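Local atomic coordinates of Two-component system sensor histidine kinase (PDB entry 3OTT), a protein that probably senses saccharides outside the cell through its propeller-rich extracellular domain, the part described here, and passes the signal to histidine kinase and DNA-binding regions. Residues Trp486-Leu489 with Gly494-Lys497; Ile478-Gly483 with Gly528-Gly533. All coordinates share one frame; numbering follows the deposited sequence.

Contact 1. Residues Trp486-Leu489 with Gly494-Lys497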
loop_
_atom_site.group_PDB
_atom_site.type_symbol
_atom_site.label_atom_id
_atom_site.label_comp_id
_atom_site.label_asym_id
_atom_site.label_seq_id
_atom_site.Cartn_x
_atom_site.Cartn_y
_atom_site.Cartn_z
ATOM N N TRP B 486 -5.414 41.936 -10.966
ATOM C CA TRP B 486 -3.991 41.920 -11.259
ATOM C C TRP B 486 -3.659 40.540 -11.799
ATOM O O TRP B 486 -4.216 39.531 -11.330
ATOM C CB TRP B 486 -3.143 42.229 -10.012
ATOM C CG TRP B 486 -3.346 43.628 -9.507
ATOM C CD1 TRP B 486 -4.342 44.067 -8.688
ATOM C CD2 TRP B 486 -2.548 44.753 -9.799
ATOM N NE1 TRP B 486 -4.226 45.395 -8.459
ATOM C CE2 TRP B 486 -3.129 45.858 -9.130
ATOM C CE3 TRP B 486 -1.413 44.953 -10.587
ATOM C CZ2 TRP B 486 -2.599 47.154 -9.202
ATOM C CZ3 TRP B 486 -0.868 46.249 -10.667
ATOM C CH2 TRP B 486 -1.459 47.336 -9.973
ATOM N N VAL B 487 -2.754 40.519 -12.771
ATOM C CA VAL B 487 -2.602 39.372 -13.653
ATOM C C VAL B 487 -1.123 38.993 -13.743
ATOM O O VAL B 487 -0.292 39.823 -14.138
ATOM C CB VAL B 487 -3.036 39.762 -15.040
ATOM C CG1 VAL B 487 -2.815 38.578 -16.012
ATOM C CG2 VAL B 487 -4.459 40.228 -15.024
ATOM N N LEU B 488 -0.810 37.767 -13.349
ATOM C CA LEU B 488 0.531 37.218 -13.528
ATOM C C LEU B 488 0.567 36.383 -14.844
ATOM O O LEU B 488 -0.230 35.448 -15.004
ATOM C CB LEU B 488 0.869 36.400 -12.285
ATOM C CG LEU B 488 2.240 35.711 -12.097
ATOM C CD1 LEU B 488 2.390 34.635 -13.137
ATOM C CD2 LEU B 488 3.505 36.656 -12.148
ATOM N N LEU B 489 1.421 36.782 -15.800
ATOM C CA LEU B 489 1.639 36.042 -17.058
ATOM C C LEU B 489 2.916 35.192 -17.027
ATOM O O LEU B 489 3.844 35.522 -16.355
ATOM C CB LEU B 489 1.645 36.972 -18.301
ATOM C CG LEU B 489 0.386 37.873 -18.362
ATOM C CD1 LEU B 489 0.595 39.206 -17.599
ATOM C CD2 LEU B 489 -0.093 38.114 -19.738
ATOM N N GLY B 494 6.774 42.520 -16.025
ATOM C CA GLY B 494 5.799 43.254 -15.261
ATOM C C GLY B 494 4.575 42.375 -14.956
ATOM O O GLY B 494 4.607 41.133 -15.135
ATOM N N ILE B 495 3.513 43.023 -14.498
ATOM C CA ILE B 495 2.191 42.393 -14.281
ATOM C C ILE B 495 1.114 43.325 -14.849
ATOM O O ILE B 495 1.291 44.536 -14.950
ATOM C CB ILE B 495 1.911 42.013 -12.743
ATOM C CG1 ILE B 495 1.984 43.237 -11.859
ATOM C CG2 ILE B 495 2.889 40.888 -12.195
ATOM C CD1 ILE B 495 1.606 42.935 -10.378
ATOM N N ASP B 496 0.011 42.747 -15.278
ATOM C CA ASP B 496 -1.002 43.518 -15.955
ATOM C C ASP B 496 -2.040 43.880 -14.906
ATOM O O ASP B 496 -2.222 43.128 -13.937
ATOM C CB ASP B 496 -1.600 42.731 -17.146
ATOM C CG ASP B 496 -0.720 42.819 -18.446
ATOM O OD1 ASP B 496 0.300 43.531 -18.451
ATOM O OD2 ASP B 496 -1.038 42.172 -19.488
ATOM N N LYS B 497 -2.670 45.038 -15.089
ATOM C CA LYS B 497 -3.713 45.538 -14.217
ATOM C C LYS B 497 -4.934 45.760 -15.089
ATOM O O LYS B 497 -4.873 46.529 -16.063
ATOM C CB LYS B 497 -3.311 46.836 -13.509
ATOM C CG LYS B 497 -4.481 47.453 -12.674
ATOM C CD LYS B 497 -4.182 48.758 -11.878
ATOM C CE LYS B 497 -3.984 49.970 -12.772
ATOM N NZ LYS B 497 -5.218 50.681 -13.003
#

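Contact 2. Residues Ile478-Gly483 with Gly528-Gly533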
loop_
_atom_site.group_PDB
_atom_site.type_symbol
_atom_site.label_atom_id
_atom_site.label_comp_id
_atom_site.label_asym_id
_atom_site.label_seq_id
_atom_site.Cartn_x
_atom_site.Cartn_y
_atom_site.Cartn_z
ATOM N N ILE B 478 -5.667 38.066 -9.531
ATOM C CA ILE B 478 -6.039 38.410 -8.155
ATOM C C ILE B 478 -6.767 39.782 -8.027
ATOM O O ILE B 478 -6.250 40.812 -8.494
ATOM C CB ILE B 478 -4.796 38.299 -7.222
ATOM C CG1 ILE B 478 -4.078 36.958 -7.517
ATOM C CG2 ILE B 478 -5.204 38.461 -5.733
ATOM C CD1 ILE B 478 -3.478 36.239 -6.406
ATOM N N PRO B 479 -7.993 39.796 -7.452
ATOM C CA PRO B 479 -8.618 41.091 -7.181
ATOM C C PRO B 479 -7.877 41.880 -6.092
ATOM O O PRO B 479 -7.308 41.311 -5.180
ATOM C CB PRO B 479 -10.058 40.736 -6.701
ATOM C CG PRO B 479 -9.949 39.344 -6.146
ATOM C CD PRO B 479 -8.826 38.663 -6.989
ATOM N N ASP B 480 -7.879 43.187 -6.273
ATOM C CA ASP B 480 -7.565 44.237 -5.302
ATOM C C ASP B 480 -8.612 44.421 -4.262
ATOM O O ASP B 480 -9.675 43.836 -4.376
ATOM C CB ASP B 480 -7.691 45.599 -6.066
ATOM C CG ASP B 480 -6.411 46.187 -6.280
ATOM O OD1 ASP B 480 -5.502 45.690 -5.552
ATOM O OD2 ASP B 480 -6.276 47.060 -7.155
ATOM N N ASN B 481 -8.351 45.350 -3.340
ATOM C CA ASN B 481 -9.390 45.976 -2.558
ATOM C C ASN B 481 -9.665 47.350 -3.101
ATOM O O ASN B 481 -10.191 48.169 -2.391
ATOM C CB ASN B 481 -8.988 46.130 -1.083
ATOM C CG ASN B 481 -8.687 44.803 -0.424
ATOM O OD1 ASN B 481 -7.726 44.688 0.342
ATOM N ND2 ASN B 481 -9.496 43.786 -0.725
ATOM N N GLU B 482 -9.271 47.590 -4.346
ATOM C CA GLU B 482 -9.404 48.860 -4.994
ATOM C C GLU B 482 -10.227 48.709 -6.285
ATOM O O GLU B 482 -10.229 49.600 -7.117
ATOM C CB GLU B 482 -7.998 49.483 -5.288
ATOM C CG GLU B 482 -7.160 49.820 -4.048
ATOM C CD GLU B 482 -7.871 50.829 -3.071
ATOM O OE1 GLU B 482 -8.593 51.758 -3.537
ATOM O OE2 GLU B 482 -7.716 50.696 -1.831
ATOM N N GLY B 483 -10.939 47.595 -6.418
ATOM C CA GLY B 483 -11.672 47.279 -7.628
ATOM C C GLY B 483 -10.863 46.939 -8.903
ATOM O O GLY B 483 -11.377 47.192 -9.998
ATOM N N GLY B 528 -4.317 44.133 1.984
ATOM C CA GLY B 528 -4.411 44.498 0.573
ATOM C C GLY B 528 -3.168 44.898 -0.234
ATOM O O GLY B 528 -3.300 45.558 -1.293
ATOM N N LEU B 529 -1.965 44.544 0.225
ATOM C CA LEU B 529 -0.733 44.804 -0.560
ATOM C C LEU B 529 -0.473 43.611 -1.427
ATOM O O LEU B 529 -0.872 42.522 -1.061
ATOM C CB LEU B 529 0.464 45.137 0.323
ATOM C CG LEU B 529 0.234 46.475 1.048
ATOM C CD1 LEU B 529 0.652 46.454 2.485
ATOM C CD2 LEU B 529 0.944 47.539 0.338
ATOM N N LEU B 530 0.138 43.803 -2.594
ATOM C CA LEU B 530 0.456 42.669 -3.500
ATOM C C LEU B 530 1.865 42.186 -3.328
ATOM O O LEU B 530 2.786 42.972 -3.258
ATOM C CB LEU B 530 0.320 43.082 -4.952
ATOM C CG LEU B 530 -0.968 42.928 -5.750
ATOM C CD1 LEU B 530 -2.134 43.025 -4.866
ATOM C CD2 LEU B 530 -1.040 43.997 -6.812
ATOM N N TRP B 531 2.051 40.885 -3.386
ATOM C CA TRP B 531 3.379 40.303 -3.320
ATOM C C TRP B 531 3.669 39.579 -4.632
ATOM O O TRP B 531 2.874 38.690 -5.062
ATOM C CB TRP B 531 3.461 39.362 -2.106
ATOM C CG TRP B 531 3.389 40.125 -0.800
ATOM C CD1 TRP B 531 2.285 40.558 -0.191
ATOM C CD2 TRP B 531 4.496 40.578 -0.010
ATOM N NE1 TRP B 531 2.601 41.244 0.976
ATOM C CE2 TRP B 531 3.961 41.274 1.101
ATOM C CE3 TRP B 531 5.897 40.457 -0.133
ATOM C CZ2 TRP B 531 4.770 41.817 2.117
ATOM C CZ3 TRP B 531 6.695 41.000 0.849
ATOM C CH2 TRP B 531 6.135 41.675 1.971
ATOM N N VAL B 532 4.779 39.972 -5.277
ATOM C CA VAL B 532 5.249 39.338 -6.505
ATOM C C VAL B 532 6.558 38.551 -6.260
ATOM O O VAL B 532 7.521 39.042 -5.654
ATOM C CB VAL B 532 5.459 40.369 -7.662
ATOM C CG1 VAL B 532 5.756 39.633 -9.049
ATOM C CG2 VAL B 532 4.225 41.281 -7.850
ATOM N N GLY B 533 6.597 37.318 -6.732
ATOM C CA GLY B 533 7.758 36.483 -6.520
ATOM C C GLY B 533 8.502 36.436 -7.825
ATOM O O GLY B 533 7.886 36.376 -8.911
#

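Contact 1. Residues Trp486-Leu489 with Gly494-Lys497
Trp486 and Lys497 lie side by side because their first torsions send both chains the same way: the indole CG stands beside its own backbone N (chi1 -65°), while the lysine CG is anti to its N (chi1 174°). Lys497 thus lays its aliphatic part over one face of the indole. Its CB forms a CH-pi contact 3.9 Å from the centroid of the six-membered ring of Trp486, and farther along, Lys497 CD reaches Trp486 CZ2 at 3.5 Å. Ile495 comes in obliquely, with its CD1 3.6 Å from Trp486 CE3. Beneath these side chains, Val487 and Asp496 form an antiparallel hydrogen-bonded pair: Asp496 N bonds Val487 O at 3.2 Å, and Val487 N bonds Asp496 O at 2.9 Å. On the face of the sheet opposite the indole, Leu489 CD1 packs 3.9 Å from Asp496 OD2, and Asp496 OD1 is hydrogen-bonded to Ser470 OG. This hairpin forms the two middle strands of a four-stranded propeller blade, flanked by strand 474-479 beside 485-489 and by strand 504-508 beside 495-499.

Contact 2. Residues Ile478-Gly483 with Gly528-Gly533
Two flat groups, the amide of Asn481 and the carboxylate of Asp480, point an oxygen at Gly528 and Leu530 respectively, and both partners lie beyond the oxygen rather than over the group. Gly528 CA sits 3.3 Å from Asn481 OD1, displaced from the amide plane. Leu530 CD1 stands farther off, 4.3 Å from Asp480 OD1, and it too is tilted out of the carboxylate plane. The second methyl of Leu530, CD2, covers an indole: it lies 3.4 Å from Trp486 CD2, almost straight above the ring and on the face turned away from Lys497. Asn481 reaches across with CG anti to its carbonyl carbon (chi1 -60°). Gly528, in a left-handed backbone conformation, has no side chain there, so the amide oxygen can rest against its CA. The segments belong to neighbouring blades of a beta-propeller; Asp480-Gly483 and the turn holding Gly528 each link the first strand of a blade to its second.

No hydrogen bond joins the segments, although Glu482, in the same turn as Asn481, makes a salt bridge to Lys544 of the next blade. Asp480 OD2 accepts two bonds, from Trp486 NE1 and Asn484 ND2, which would limit the rotation of the carboxylate and tie the indole NH to it. Between these segments the contact is therefore van der Waals only: OD2 of the buried Asp480 is held by two donors of its own blade, while OD1 faces a methyl of Leu530.

In the fold
The two contacts show a propeller held in two ways: within the blade, backbone hydrogen bonds; between the two blades, in these segments, side-chain contact without a hydrogen bond. Both are largely buried; contact 1 is the larger (398 against 131 Å²) and joins consecutive strands of one blade, its backbone bonds backed by apolar packing. Contact 2 connects that blade with the following one and reaches the surface only at Asn481. Their centres are 10 Å apart, and strands 474-479 and 485-489 are sheet neighbours, joined by the backbone hydrogen bond from Ile478 N to Trp486 O, 2.7 Å. Ile495 CD1 also meets Val532 CG2 at 4.0 Å, extending the apolar seam between the blades.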